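Putative 4-hydroxybenzoyl-CoA thioesterase (Geobacillus stearothermophilus, PDB 2OIW) is a predicted thioesterase of the hot-dog superfamily that probably hydrolyses acyl-CoA thioesters, though its true substrate is not established. Local coordinates at residues A[26-31]-A[56-61]; A[34-39]-A[44-49]; A[106-111]-A[118-123]. All coordinates share one frame; numbering follows the deposited sequence. Where two conformers were deposited one is given.

Interaction 1 (A[26-31]-A[56-61]); sequences TVPVWF and IRMEVD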
loop_
_atom_site.group_PDB
_atom_site.type_symbol
_atom_site.label_atom_id
_atom_site.label_comp_id
_atom_site.label_asym_id
_atom_site.label_seq_id
_atom_site.Cartn_x
_atom_site.Cartn_y
_atom_site.Cartn_z
ATOM N N THR A 26 6.922 0.783 4.026
ATOM C CA THR A 26 6.275 2.034 4.419
ATOM C C THR A 26 7.233 3.202 4.363
ATOM O O THR A 26 6.830 4.301 4.041
ATOM C CB THR A 26 5.613 1.902 5.825
ATOM O OG1 THR A 26 4.512 0.997 5.714
ATOM C CG2 THR A 26 5.060 3.230 6.327
ATOM N N VAL A 27 8.498 2.969 4.676
ATOM C CA VAL A 27 9.472 4.046 4.702
ATOM C C VAL A 27 9.613 4.808 3.344
ATOM O O VAL A 27 9.595 6.042 3.310
ATOM C CB VAL A 27 10.838 3.540 5.282
ATOM C CG1 VAL A 27 11.942 4.580 5.105
ATOM C CG2 VAL A 27 10.671 3.195 6.777
ATOM N N PRO A 28 9.813 4.080 2.224
ATOM C CA PRO A 28 9.817 4.820 0.980
ATOM C C PRO A 28 8.511 5.582 0.731
ATOM O O PRO A 28 8.522 6.563 -0.004
ATOM C CB PRO A 28 10.025 3.721 -0.072
ATOM C CG PRO A 28 10.776 2.679 0.640
ATOM C CD PRO A 28 10.169 2.662 2.012
ATOM N N VAL A 29 7.405 5.133 1.331
ATOM C CA VAL A 29 6.114 5.779 1.101
ATOM C C VAL A 29 6.110 7.124 1.842
ATOM O O VAL A 29 5.674 8.136 1.305
ATOM C CB VAL A 29 4.920 4.890 1.526
ATOM C CG1 VAL A 29 3.654 5.674 1.574
ATOM C CG2 VAL A 29 4.730 3.705 0.561
ATOM N N TRP A 30 6.659 7.124 3.046
ATOM C CA TRP A 30 6.783 8.344 3.850
ATOM C C TRP A 30 7.853 9.317 3.300
ATOM O O TRP A 30 7.680 10.563 3.312
ATOM C CB TRP A 30 7.139 7.889 5.273
ATOM C CG TRP A 30 5.981 7.251 6.004
ATOM C CD1 TRP A 30 4.668 7.192 5.608
ATOM C CD2 TRP A 30 6.034 6.681 7.308
ATOM N NE1 TRP A 30 3.914 6.558 6.580
ATOM C CE2 TRP A 30 4.736 6.246 7.633
ATOM C CE3 TRP A 30 7.077 6.447 8.220
ATOM C CZ2 TRP A 30 4.452 5.612 8.839
ATOM C CZ3 TRP A 30 6.788 5.853 9.415
ATOM C CH2 TRP A 30 5.490 5.447 9.718
ATOM N N PHE A 31 8.963 8.762 2.818
ATOM C CA PHE A 31 9.989 9.554 2.107
ATOM C C PHE A 31 9.412 10.223 0.871
ATOM O O PHE A 31 9.665 11.396 0.636
ATOM C CB PHE A 31 11.197 8.686 1.693
ATOM C CG PHE A 31 12.203 8.468 2.798
ATOM C CD1 PHE A 31 12.495 9.480 3.719
ATOM C CD2 PHE A 31 12.882 7.266 2.881
ATOM C CE1 PHE A 31 13.449 9.273 4.717
ATOM C CE2 PHE A 31 13.826 7.041 3.855
ATOM C CZ PHE A 31 14.115 8.030 4.785
ATOM N N ILE A 56 15.375 7.540 -10.103
ATOM C CA ILE A 56 16.276 6.591 -10.756
ATOM C C ILE A 56 17.044 5.700 -9.759
ATOM O O ILE A 56 17.466 4.603 -10.112
ATOM C CB ILE A 56 17.278 7.296 -11.716
ATOM C CG1 ILE A 56 18.131 8.331 -10.974
ATOM C CG2 ILE A 56 16.555 7.988 -12.916
ATOM C CD1 ILE A 56 19.380 8.802 -11.801
ATOM N N ARG A 57 17.224 6.178 -8.529
ATOM C CA ARG A 57 17.861 5.382 -7.482
ATOM C C ARG A 57 17.344 5.728 -6.074
ATOM O O ARG A 57 17.040 6.877 -5.791
ATOM C CB ARG A 57 19.385 5.549 -7.565
ATOM C CG ARG A 57 20.157 4.780 -6.501
ATOM C CD ARG A 57 21.654 4.859 -6.688
ATOM N NE ARG A 57 22.379 4.168 -5.607
ATOM C CZ ARG A 57 22.535 2.838 -5.469
ATOM N NH1 ARG A 57 21.988 1.968 -6.336
ATOM N NH2 ARG A 57 23.250 2.370 -4.443
HETATM N N MSE A 58 17.250 4.741 -5.192
HETATM C CA MSE A 58 17.038 5.036 -3.762
HETATM C C MSE A 58 17.856 4.124 -2.853
HETATM O O MSE A 58 18.157 2.986 -3.208
HETATM C CB MSE A 58 15.568 4.932 -3.380
HETATM C CG MSE A 58 15.146 3.487 -3.027
HETATM SE SE MSE A 58 13.365 3.390 -2.211
HETATM C CE MSE A 58 12.345 4.566 -3.414
ATOM N N GLU A 59 18.198 4.637 -1.682
ATOM C CA GLU A 59 18.859 3.849 -0.634
ATOM C C GLU A 59 18.257 4.220 0.698
ATOM O O GLU A 59 17.936 5.392 0.916
ATOM C CB GLU A 59 20.383 4.111 -0.597
ATOM C CG GLU A 59 20.855 5.196 -1.530
ATOM C CD GLU A 59 22.371 5.339 -1.598
ATOM O OE1 GLU A 59 23.003 5.440 -0.524
ATOM O OE2 GLU A 59 22.917 5.360 -2.734
ATOM N N VAL A 60 18.097 3.237 1.589
ATOM C CA VAL A 60 17.503 3.487 2.907
ATOM C C VAL A 60 18.285 2.675 3.914
ATOM O O VAL A 60 18.577 1.491 3.655
ATOM C CB VAL A 60 16.001 3.094 2.955
ATOM C CG1 VAL A 60 15.451 3.189 4.368
ATOM C CG2 VAL A 60 15.157 3.934 1.983
ATOM N N ASP A 61 18.674 3.327 5.006
ATOM C CA ASP A 61 19.226 2.651 6.176
ATOM C C ASP A 61 18.139 2.626 7.245
ATOM O O ASP A 61 17.583 3.667 7.591
ATOM C CB ASP A 61 20.488 3.356 6.732
ATOM C CG ASP A 61 21.747 3.143 5.856
ATOM O OD1 ASP A 61 21.890 2.124 5.129
ATOM O OD2 ASP A 61 22.653 3.987 5.939
#

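Interaction 2 (A[34-39]-A[44-49]); sequences GRHEIF and PDLSFK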
loop_
_atom_site.group_PDB
_atom_site.type_symbol
_atom_site.label_atom_id
_atom_site.label_comp_id
_atom_site.label_asym_id
_atom_site.label_seq_id
_atom_site.Cartn_x
_atom_site.Cartn_y
_atom_site.Cartn_z
ATOM N N GLY A 34 7.392 13.144 1.986
ATOM C CA GLY A 34 8.305 14.266 2.301
ATOM C C GLY A 34 8.871 15.045 1.114
ATOM O O GLY A 34 9.325 16.182 1.273
ATOM N N ARG A 35 8.857 14.440 -0.069
ATOM C CA ARG A 35 9.288 15.106 -1.334
ATOM C C ARG A 35 8.225 16.042 -1.974
ATOM O O ARG A 35 8.489 16.731 -2.981
ATOM C CB ARG A 35 9.735 14.033 -2.331
ATOM C CG ARG A 35 10.920 13.196 -1.832
ATOM C CD ARG A 35 11.199 12.027 -2.762
ATOM N NE ARG A 35 12.028 11.038 -2.079
ATOM C CZ ARG A 35 11.880 9.731 -2.208
ATOM N NH1 ARG A 35 10.917 9.241 -2.988
ATOM N NH2 ARG A 35 12.678 8.918 -1.526
ATOM N N HIS A 36 7.033 16.087 -1.372
ATOM C CA HIS A 36 5.901 16.885 -1.873
ATOM C C HIS A 36 6.253 18.313 -2.338
ATOM O O HIS A 36 5.933 18.706 -3.466
ATOM C CB HIS A 36 4.827 16.972 -0.775
ATOM C CG HIS A 36 3.526 17.541 -1.243
ATOM N ND1 HIS A 36 2.616 16.808 -1.981
ATOM C CD2 HIS A 36 2.981 18.770 -1.082
ATOM C CE1 HIS A 36 1.562 17.564 -2.241
ATOM N NE2 HIS A 36 1.766 18.763 -1.720
ATOM N N GLU A 37 6.883 19.091 -1.455
ATOM C CA GLU A 37 7.298 20.462 -1.804
ATOM C C GLU A 37 8.300 20.529 -2.974
ATOM O O GLU A 37 8.310 21.474 -3.741
ATOM C CB GLU A 37 7.877 21.170 -0.583
ATOM C CG GLU A 37 6.872 21.389 0.550
ATOM C CD GLU A 37 5.589 22.091 0.107
ATOM O OE1 GLU A 37 5.633 22.981 -0.782
ATOM O OE2 GLU A 37 4.525 21.769 0.678
ATOM N N ILE A 38 9.124 19.506 -3.101
ATOM C CA ILE A 38 10.035 19.404 -4.216
ATOM C C ILE A 38 9.256 19.161 -5.487
ATOM O O ILE A 38 9.474 19.869 -6.462
ATOM C CB ILE A 38 11.131 18.325 -3.993
ATOM C CG1 ILE A 38 12.088 18.795 -2.884
ATOM C CG2 ILE A 38 11.923 18.073 -5.296
ATOM C CD1 ILE A 38 13.031 17.688 -2.311
ATOM N N PHE A 39 8.376 18.164 -5.501
ATOM C CA PHE A 39 7.496 17.917 -6.656
ATOM C C PHE A 39 6.760 19.211 -7.049
ATOM O O PHE A 39 6.616 19.521 -8.242
ATOM C CB PHE A 39 6.484 16.790 -6.362
ATOM C CG PHE A 39 7.123 15.449 -6.092
ATOM C CD1 PHE A 39 8.424 15.161 -6.519
ATOM C CD2 PHE A 39 6.418 14.457 -5.429
ATOM C CE1 PHE A 39 8.993 13.919 -6.274
ATOM C CE2 PHE A 39 6.988 13.212 -5.178
ATOM C CZ PHE A 39 8.278 12.955 -5.590
ATOM N N PRO A 44 3.937 22.999 -10.257
ATOM C CA PRO A 44 3.140 23.845 -9.362
ATOM C C PRO A 44 1.687 23.446 -9.092
ATOM O O PRO A 44 1.276 23.491 -7.950
ATOM C CB PRO A 44 3.217 25.208 -10.039
ATOM C CG PRO A 44 4.629 25.189 -10.589
ATOM C CD PRO A 44 4.752 23.829 -11.173
ATOM N N ASP A 45 0.929 23.055 -10.113
ATOM C CA ASP A 45 -0.461 22.600 -9.920
ATOM C C ASP A 45 -0.582 21.115 -9.570
ATOM O O ASP A 45 -1.679 20.609 -9.399
ATOM C CB ASP A 45 -1.312 22.918 -11.157
ATOM C CG ASP A 45 -0.866 22.145 -12.404
ATOM O OD1 ASP A 45 0.196 21.452 -12.395
ATOM O OD2 ASP A 45 -1.581 22.253 -13.422
ATOM N N LEU A 46 0.556 20.432 -9.483
ATOM C CA LEU A 46 0.649 18.988 -9.196
ATOM C C LEU A 46 -0.155 18.071 -10.131
ATOM O O LEU A 46 -0.520 16.942 -9.767
ATOM C CB LEU A 46 0.387 18.686 -7.708
ATOM C CG LEU A 46 1.456 19.294 -6.784
ATOM C CD1 LEU A 46 1.069 19.243 -5.286
ATOM C CD2 LEU A 46 2.857 18.660 -7.006
ATOM N N SER A 47 -0.362 18.563 -11.344
ATOM C CA SER A 47 -1.069 17.863 -12.407
ATOM C C SER A 47 -0.207 16.735 -12.957
ATOM O O SER A 47 0.976 16.933 -13.226
ATOM C CB SER A 47 -1.363 18.866 -13.524
ATOM O OG SER A 47 -2.056 18.261 -14.604
ATOM N N PHE A 48 -0.782 15.547 -13.124
ATOM C CA PHE A 48 -0.021 14.473 -13.737
ATOM C C PHE A 48 0.192 14.648 -15.235
ATOM O O PHE A 48 1.105 14.063 -15.807
ATOM C CB PHE A 48 -0.616 13.121 -13.391
ATOM C CG PHE A 48 -0.368 12.722 -11.974
ATOM C CD1 PHE A 48 0.912 12.460 -11.542
ATOM C CD2 PHE A 48 -1.404 12.646 -11.063
ATOM C CE1 PHE A 48 1.165 12.120 -10.211
ATOM C CE2 PHE A 48 -1.158 12.271 -9.730
ATOM C CZ PHE A 48 0.108 12.013 -9.313
ATOM N N LYS A 49 -0.617 15.498 -15.852
ATOM C CA LYS A 49 -0.384 15.963 -17.212
ATOM C C LYS A 49 0.962 16.672 -17.394
ATOM O O LYS A 49 1.587 16.578 -18.454
ATOM C CB LYS A 49 -1.503 16.933 -17.611
ATOM C CG LYS A 49 -2.555 16.334 -18.526
ATOM C CD LYS A 49 -3.260 15.130 -17.943
ATOM C CE LYS A 49 -3.326 13.990 -18.993
ATOM N NZ LYS A 49 -3.713 14.431 -20.389
#

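Interaction 3 (A[106-111]-A[118-123]); sequences YVNFNF and PIPDDI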
loop_
_atom_site.group_PDB
_atom_site.type_symbol
_atom_site.label_atom_id
_atom_site.label_comp_id
_atom_site.label_asym_id
_atom_site.label_seq_id
_atom_site.Cartn_x
_atom_site.Cartn_y
_atom_site.Cartn_z
ATOM N N TYR A 106 16.550 11.770 -8.408
ATOM C CA TYR A 106 15.437 11.990 -9.321
ATOM C C TYR A 106 15.970 12.685 -10.561
ATOM O O TYR A 106 16.939 13.422 -10.477
ATOM C CB TYR A 106 14.424 12.893 -8.643
ATOM C CG TYR A 106 13.370 12.170 -7.829
ATOM C CD1 TYR A 106 13.616 11.794 -6.520
ATOM C CD2 TYR A 106 12.111 11.876 -8.378
ATOM C CE1 TYR A 106 12.637 11.108 -5.775
ATOM C CE2 TYR A 106 11.128 11.205 -7.626
ATOM C CZ TYR A 106 11.396 10.833 -6.329
ATOM O OH TYR A 106 10.435 10.134 -5.614
ATOM N N VAL A 107 15.354 12.434 -11.709
ATOM C CA VAL A 107 15.670 13.187 -12.907
ATOM C C VAL A 107 14.463 14.047 -13.272
ATOM O O VAL A 107 13.318 13.601 -13.168
ATOM C CB VAL A 107 16.139 12.274 -14.088
ATOM C CG1 VAL A 107 15.047 11.298 -14.527
ATOM C CG2 VAL A 107 16.617 13.116 -15.268
ATOM N N ASN A 108 14.727 15.296 -13.639
ATOM C CA ASN A 108 13.704 16.198 -14.210
ATOM C C ASN A 108 13.496 15.785 -15.666
ATOM O O ASN A 108 14.320 16.103 -16.535
ATOM C CB ASN A 108 14.168 17.666 -14.125
ATOM C CG ASN A 108 13.275 18.626 -14.934
ATOM O OD1 ASN A 108 12.038 18.521 -14.939
ATOM N ND2 ASN A 108 13.907 19.572 -15.601
ATOM N N PHE A 109 12.418 15.053 -15.929
ATOM C CA PHE A 109 12.142 14.565 -17.258
ATOM C C PHE A 109 11.043 15.394 -17.934
ATOM O O PHE A 109 9.916 15.491 -17.442
ATOM C CB PHE A 109 11.810 13.065 -17.263
ATOM C CG PHE A 109 11.927 12.451 -18.614
ATOM C CD1 PHE A 109 13.151 11.986 -19.070
ATOM C CD2 PHE A 109 10.822 12.384 -19.460
ATOM C CE1 PHE A 109 13.289 11.454 -20.370
ATOM C CE2 PHE A 109 10.929 11.851 -20.752
ATOM C CZ PHE A 109 12.170 11.377 -21.205
ATOM N N ASN A 110 11.394 15.987 -19.072
ATOM C CA ASN A 110 10.433 16.691 -19.920
ATOM C C ASN A 110 9.775 15.707 -20.882
ATOM O O ASN A 110 10.370 15.288 -21.887
ATOM C CB ASN A 110 11.104 17.854 -20.662
ATOM C CG ASN A 110 10.098 18.869 -21.235
ATOM O OD1 ASN A 110 9.093 18.510 -21.862
ATOM N ND2 ASN A 110 10.394 20.147 -21.047
ATOM N N PHE A 111 8.538 15.354 -20.546
ATOM C CA PHE A 111 7.766 14.397 -21.310
ATOM C C PHE A 111 7.348 15.019 -22.651
ATOM O O PHE A 111 7.288 14.319 -23.668
ATOM C CB PHE A 111 6.567 13.893 -20.493
ATOM C CG PHE A 111 6.940 12.929 -19.361
ATOM C CD1 PHE A 111 7.204 11.575 -19.625
ATOM C CD2 PHE A 111 6.992 13.366 -18.041
ATOM C CE1 PHE A 111 7.526 10.683 -18.592
ATOM C CE2 PHE A 111 7.311 12.480 -16.990
ATOM C CZ PHE A 111 7.578 11.138 -17.269
ATOM N N PRO A 118 17.719 19.956 -18.228
ATOM C CA PRO A 118 18.399 20.827 -17.283
ATOM C C PRO A 118 17.396 21.623 -16.450
ATOM O O PRO A 118 16.559 22.373 -16.996
ATOM C CB PRO A 118 19.234 21.737 -18.190
ATOM C CG PRO A 118 19.615 20.831 -19.332
ATOM C CD PRO A 118 18.385 19.947 -19.549
ATOM N N ILE A 119 17.467 21.412 -15.139
ATOM C CA ILE A 119 16.602 22.084 -14.193
ATOM C C ILE A 119 16.604 23.586 -14.489
ATOM O O ILE A 119 17.658 24.200 -14.518
ATOM C CB ILE A 119 17.084 21.824 -12.765
ATOM C CG1 ILE A 119 17.108 20.312 -12.496
ATOM C CG2 ILE A 119 16.243 22.603 -11.767
ATOM C CD1 ILE A 119 17.656 19.924 -11.137
ATOM N N PRO A 120 15.428 24.175 -14.775
ATOM C CA PRO A 120 15.444 25.618 -15.077
ATOM C C PRO A 120 15.999 26.445 -13.906
ATOM O O PRO A 120 15.877 26.043 -12.739
ATOM C CB PRO A 120 13.960 25.953 -15.336
ATOM C CG PRO A 120 13.321 24.650 -15.699
ATOM C CD PRO A 120 14.078 23.595 -14.892
ATOM N N ASP A 121 16.592 27.590 -14.228
ATOM C CA ASP A 121 17.290 28.401 -13.228
ATOM C C ASP A 121 16.412 28.843 -12.054
ATOM O O ASP A 121 16.868 28.801 -10.896
ATOM C CB ASP A 121 18.010 29.593 -13.873
ATOM C CG ASP A 121 19.496 29.326 -14.092
ATOM O OD1 ASP A 121 20.124 28.605 -13.278
ATOM O OD2 ASP A 121 20.050 29.860 -15.073
ATOM N N ASP A 122 15.165 29.238 -12.341
ATOM C CA ASP A 122 14.259 29.687 -11.285
ATOM C C ASP A 122 14.136 28.596 -10.193
ATOM O O ASP A 122 14.205 28.891 -8.989
ATOM C CB ASP A 122 12.897 30.217 -11.840
ATOM C CG ASP A 122 11.923 29.091 -12.299
ATOM O OD1 ASP A 122 11.854 28.816 -13.518
ATOM O OD2 ASP A 122 11.197 28.496 -11.457
ATOM N N ILE A 123 14.036 27.333 -10.623
ATOM C CA ILE A 123 13.960 26.194 -9.707
ATOM C C ILE A 123 15.255 26.011 -8.905
ATOM O O ILE A 123 15.207 25.725 -7.708
ATOM C CB ILE A 123 13.682 24.863 -10.471
ATOM C CG1 ILE A 123 12.498 25.005 -11.420
ATOM C CG2 ILE A 123 13.507 23.707 -9.501
ATOM C CD1 ILE A 123 11.235 24.534 -10.867
#

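Interaction 1 (A[26-31]-A[56-61])
Phe31 N bonds to Val27 O over 2.8 Å, a helical i to i+4 link that sets the two side chains one turn apart on the same side of the helix, where both meet Val60. The two methyls of Val60 divide the work. CG1, anti to the backbone N (chi1 173°), packs on Val27 CG1 at 3.8 Å, while CG2 comes to the edge of the Phe31 ring, near its plane, 3.9 Å from CE2. Valine suits both its strand and its place between two apolar partners. Two residues earlier, Met58, present as selenomethionine, sends its chain out extended at chi2 (169°), so that SE lies 3.9 Å from Pro28 CG, the side chains crossing at about a right angle. Proline is tolerated near the helix start, where a missing N-H breaks no helical bond. Glu59, pointing the other way, holds Arg57 NE with OE2 in a salt bridge of 3.2 Å. The short axes of 27-31 and 56-61 run at 116° to each other, helix against sheet as in the hot-dog fold. Val27 and Phe31 also touch Ile92 of strand 85-94, while strand 53-62 pairs with strand 97-110 and, antiparallel, with a strand of the second subunit.

Interaction 2 (A[34-39]-A[44-49])
Phe39 and Leu46 bring their CA atoms to 7.4 Å as the chain leaves helix 36-42 and doubles back in a loop, with Leu46 in a left-handed backbone conformation (phi 55°, psi 27°). Leu46 reaches across, and its forked end gives one methyl to each of two helix residues. CD1 lies 3.5 Å from His36 CE1 and nearly as close to NE2, approaching the imidazole obliquely, while the two side chains cross at about a right angle. CD2 goes instead to the backbone and root of Phe39, 3.9 Å from its C and 4.1 Å from its CB. His36 and Phe39 are three residues apart, so one leucine can span both. The histidine ring gets there because CG stands anti to the backbone N (chi1 -169°), which swings the imidazole toward the loop; the ring of Phe39 leads away, with Arg35 O above one face. No hydrogen bond joins the two segments, and a branched apolar side chain fits such a buried place. Were Leu46 cut back to an alanine, both methyls would go, which is likely to open a gap beside Phe39 CB and take the apolar cover from His36 CE1. The loop has its own brace: Asp45 OD1 accepts from Ser47 N at 3.1 Å in an Asx turn, the donor lying well above the carboxylate plane, and OD2 forms a salt bridge with Arg50. Tyr68 of the third subunit meets the His36 ring and packs on Phe39, while Gly69 of that subunit touches Leu46. Within the chain, Phe39 sets its ring edge-to-face with Trp51 and touches Met53 of strand 53-62, and Ile38 packs on strands 72-81 and 85-94.

Interaction 3 (A[106-111]-A[118-123])
The far end of strand 97-110, the longest strand of the sheet, faces the lead-in to helix 121-128, and Asn108 meets Pro118, Ile119 and Pro120 there. Its amide end does the touching: ND2 lies 3.9 Å from Ile119 CA and 4.1 Å from Pro120 CD. Pro118 O is also 4.1 Å from ND2, too far to count as a bond. The side chain is carried across by a first torsion that places CG anti to the backbone N (chi1 169°), and behind the amide Asn108 CB comes to 4.3 Å from Ile119 CG1. The polar need of ND2 is met next door, by a hydrogen bond to OE1 of Glu117, the residue just before Pro118. This bond is consistent with an asparagine being buried here, since ND2 is tied to the returning chain while its contacts with Ile119 and Pro120 are van der Waals ones. In the hot-dog fold as built here, strand 97-110 turns back through the short antiparallel strand 115-116 before the chain enters its last helix, and Asn108 and Glu117 are joined by backbone hydrogen bonds as well. The two prolines make this lead-in stiff. Pro120 stands at the N-cap position, its extended backbone (psi 152°) directing the chain into the helix, and its O receives a weak bond of 3.1 Å from Ile123 N. Asp121 and Asp122 follow in the exposed first turn, where their negative charge would probably interact favourably with the positive end of the helix dipole. Apolar Ile119 is turned inward by contrast, and it, Ile123 and Asn108 all touch Phe42 at the end of helix 36-42.

How the interactions relate
From the N terminus, helix 27-34 comes first, and interaction 1 returns strand 53-62 to it, closing a loop of 24 residues. Interaction 2 falls wholly within that loop: segment 34-39 begins just after 26-31, two residues on, and the turn back to 44-49 closes a shorter loop of four residues. Interaction 3, in series with both, joins the end of strand 97-110 to the lead-in of the last helix, closing a loop of six residues. Ile56 CG2 and Val107 CG1, 4.0 Å apart on neighbouring strands, connect interactions 1 and 3. Between interactions 2 and 3, Tyr106 OH makes a weak hydrogen bond with Arg35 NH1 and touches the Phe39 ring, so the sheet meets helix 36-42.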